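Local coordinates for ZT_dimer domain-containing protein (Thermotoga maritima, PDB 6VDA) that probably moves divalent metal cations such as zinc across the membrane as a cation diffusion facilitator, this piece being its zinc-binding C-terminal domain, at residues 45-50 / 81-86. Sequence-based numbering, arbitrary orientation.
With ZN (zinc ion), chain B; SO4 (sulfate ion), chain D; SO4 (sulfate ion), chain C.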
loop_
_atom_site.group_PDB
_atom_site.type_symbol
_atom_site.label_atom_id
_atom_site.label_comp_id
_atom_site.label_asym_id
_atom_site.label_seq_id
_atom_site.Cartn_x
_atom_site.Cartn_y
_atom_site.Cartn_z
ATOM N N ASP A 45 6.334 0.185 5.913
ATOM C CA ASP A 45 5.106 0.731 6.537
ATOM C C ASP A 45 5.521 1.952 7.352
ATOM O O ASP A 45 6.589 1.884 7.973
ATOM C CB ASP A 45 4.418 -0.304 7.425
ATOM C CG ASP A 45 3.869 -1.488 6.651
ATOM O OD1 ASP A 45 4.096 -1.532 5.438
ATOM O OD2 ASP A 45 3.212 -2.345 7.270
ATOM N N ILE A 46 4.731 3.026 7.314
ATOM C CA ILE A 46 4.853 4.159 8.276
ATOM C C ILE A 46 3.503 4.335 8.968
ATOM O O ILE A 46 2.480 3.939 8.393
ATOM C CB ILE A 46 5.334 5.458 7.589
ATOM C CG1 ILE A 46 4.341 5.958 6.536
ATOM C CG2 ILE A 46 6.732 5.276 7.017
ATOM C CD1 ILE A 46 4.597 7.372 6.080
ATOM N N GLU A 47 3.518 4.948 10.147
ATOM C CA GLU A 47 2.303 5.374 10.878
ATOM C C GLU A 47 2.210 6.904 10.864
ATOM O O GLU A 47 3.254 7.582 10.990
ATOM C CB GLU A 47 2.343 4.798 12.290
ATOM C CG GLU A 47 2.171 3.298 12.304
ATOM C CD GLU A 47 2.239 2.679 13.684
ATOM O OE1 GLU A 47 1.699 3.282 14.629
ATOM O OE2 GLU A 47 2.835 1.602 13.805
ATOM N N VAL A 48 0.994 7.425 10.700
ATOM C CA VAL A 48 0.699 8.885 10.790
ATOM C C VAL A 48 -0.533 9.076 11.671
ATOM O O VAL A 48 -1.319 8.120 11.853
ATOM C CB VAL A 48 0.512 9.524 9.402
ATOM C CG1 VAL A 48 1.711 9.237 8.506
ATOM C CG2 VAL A 48 -0.785 9.092 8.729
ATOM N N ASP A 49 -0.671 10.273 12.224
ATOM C CA ASP A 49 -1.873 10.663 12.987
ATOM C C ASP A 49 -3.081 10.143 12.195
ATOM O O ASP A 49 -3.150 10.411 10.983
ATOM C CB ASP A 49 -1.869 12.172 13.238
ATOM C CG ASP A 49 -2.957 12.604 14.195
ATOM O OD1 ASP A 49 -4.128 12.442 13.834
ATOM O OD2 ASP A 49 -2.619 13.061 15.306
ATOM N N GLY A 50 -3.968 9.385 12.844
ATOM C CA GLY A 50 -5.207 8.867 12.236
ATOM C C GLY A 50 -6.064 9.983 11.658
ATOM O O GLY A 50 -6.889 9.681 10.776
ATOM N N HIS A 81 3.514 2.071 2.596
ATOM C CA HIS A 81 2.154 1.805 3.126
ATOM C C HIS A 81 1.917 2.727 4.327
ATOM O O HIS A 81 2.850 2.886 5.150
ATOM C CB HIS A 81 2.019 0.309 3.419
ATOM C CG HIS A 81 2.454 -0.528 2.263
ATOM N ND1 HIS A 81 3.584 -1.334 2.312
ATOM C CD2 HIS A 81 1.959 -0.637 1.006
ATOM C CE1 HIS A 81 3.738 -1.934 1.150
ATOM N NE2 HIS A 81 2.756 -1.519 0.328
ATOM N N VAL A 82 0.748 3.365 4.391
ATOM C CA VAL A 82 0.398 4.336 5.473
ATOM C C VAL A 82 -0.646 3.699 6.397
ATOM O O VAL A 82 -1.639 3.159 5.885
ATOM C CB VAL A 82 -0.085 5.674 4.887
ATOM C CG1 VAL A 82 -0.729 6.552 5.945
ATOM C CG2 VAL A 82 1.054 6.409 4.189
ATOM N N GLU A 83 -0.406 3.753 7.711
ATOM C CA GLU A 83 -1.313 3.208 8.751
ATOM C C GLU A 83 -1.580 4.275 9.804
ATOM O O GLU A 83 -0.783 5.199 9.977
ATOM C CB GLU A 83 -0.696 2.002 9.456
ATOM C CG GLU A 83 -0.197 0.917 8.525
ATOM C CD GLU A 83 0.648 -0.117 9.246
ATOM O OE1 GLU A 83 0.595 -0.152 10.485
ATOM O OE2 GLU A 83 1.356 -0.883 8.571
ATOM N N PRO A 84 -2.690 4.148 10.562
ATOM C CA PRO A 84 -2.908 4.958 11.757
ATOM C C PRO A 84 -1.905 4.639 12.876
ATOM O O PRO A 84 -1.474 3.498 12.976
ATOM C CB PRO A 84 -4.317 4.575 12.242
ATOM C CG PRO A 84 -4.949 3.852 11.069
ATOM C CD PRO A 84 -3.798 3.212 10.318
ATOM N N LEU A 85 -1.590 5.642 13.702
ATOM C CA LEU A 85 -0.807 5.476 14.954
ATOM C C LEU A 85 -1.415 4.330 15.760
ATOM O O LEU A 85 -2.618 4.426 16.099
ATOM C CB LEU A 85 -0.844 6.771 15.774
ATOM C CG LEU A 85 -0.029 7.940 15.226
ATOM C CD1 LEU A 85 -0.035 9.101 16.205
ATOM C CD2 LEU A 85 1.400 7.519 14.918
ATOM N N GLY A 86 -0.609 3.307 16.051
ATOM C CA GLY A 86 -0.961 2.186 16.945
ATOM C C GLY A 86 -1.754 1.110 16.227
ATOM O O GLY A 86 -2.534 0.423 16.892
HETATM ZN ZN ZN B . 2.355 -2.022 9.261
HETATM S S SO4 D . -1.442 2.072 1.759
HETATM O O1 SO4 D . -0.584 1.874 0.621
HETATM O O2 SO4 D . -2.816 2.066 1.333
HETATM O O3 SO4 D . -1.228 1.010 2.704
HETATM O O4 SO4 D . -1.139 3.332 2.380
HETATM S S SO4 C . -1.495 2.593 0.712
HETATM O O1 SO4 C . -1.347 1.191 1.003
HETATM O O2 SO4 C . -0.598 3.354 1.538
HETATM O O3 SO4 C . -1.187 2.824 -0.673
HETATM O O4 SO4 C . -2.848 3.000 0.974
#
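Half of the zinc site of this domain is carried by the parallel strand pair 39-48 and 75-84, the two strands of a beta-alpha-beta unit joined through helix 54-71, where Asp45 and Glu83 supply two of the four ligands. Asp45 OD2 binds zinc at 2.2 Å, and Glu83 OE2 also binds it, at a modelled 1.7 Å that is doubtfully short; His29 from strand 26-36 and Glu89 complete the coordination. The two carboxylate planes are turned 72° apart. The other oxygen of Asp45, OD1, accepts a bond from His81 ND1 (3.2 Å), bent at the hydrogen. Asp45 OD1 lies close to the plane of the His81 ring, while the carboxylate itself stands almost perpendicular to it. Beneath these groups the backbones zip together, Ile46 N to His81 O, Glu83 N to Ile46 O and Val48 N to Glu83 O. On the reverse face, Val82 CG1 meets Val48 CG2 at 3.8 Å and its CG2 lies beside Ile46 CG1, under helix 54-71; Val54 of the second subunit packs against both valines. Further along, Glu47 leaves the strand with CG anti to its carbonyl carbon (chi1 -69°) and, extended, carries OE1 to Gly86 N at 2.7 Å, a straight bond tilted out of the carboxylate plane. Replacing Glu47 by an alanine would probably cost Gly86 N this acceptor and let the turn leading to Glu89 shift. Asp45 OD2 and Glu83 OE2 come within 2.7 Å as ligands of one zinc ion, whose positive charge probably offsets their repulsion, while His81 is likely to hold the Asp45 carboxylate against rotation.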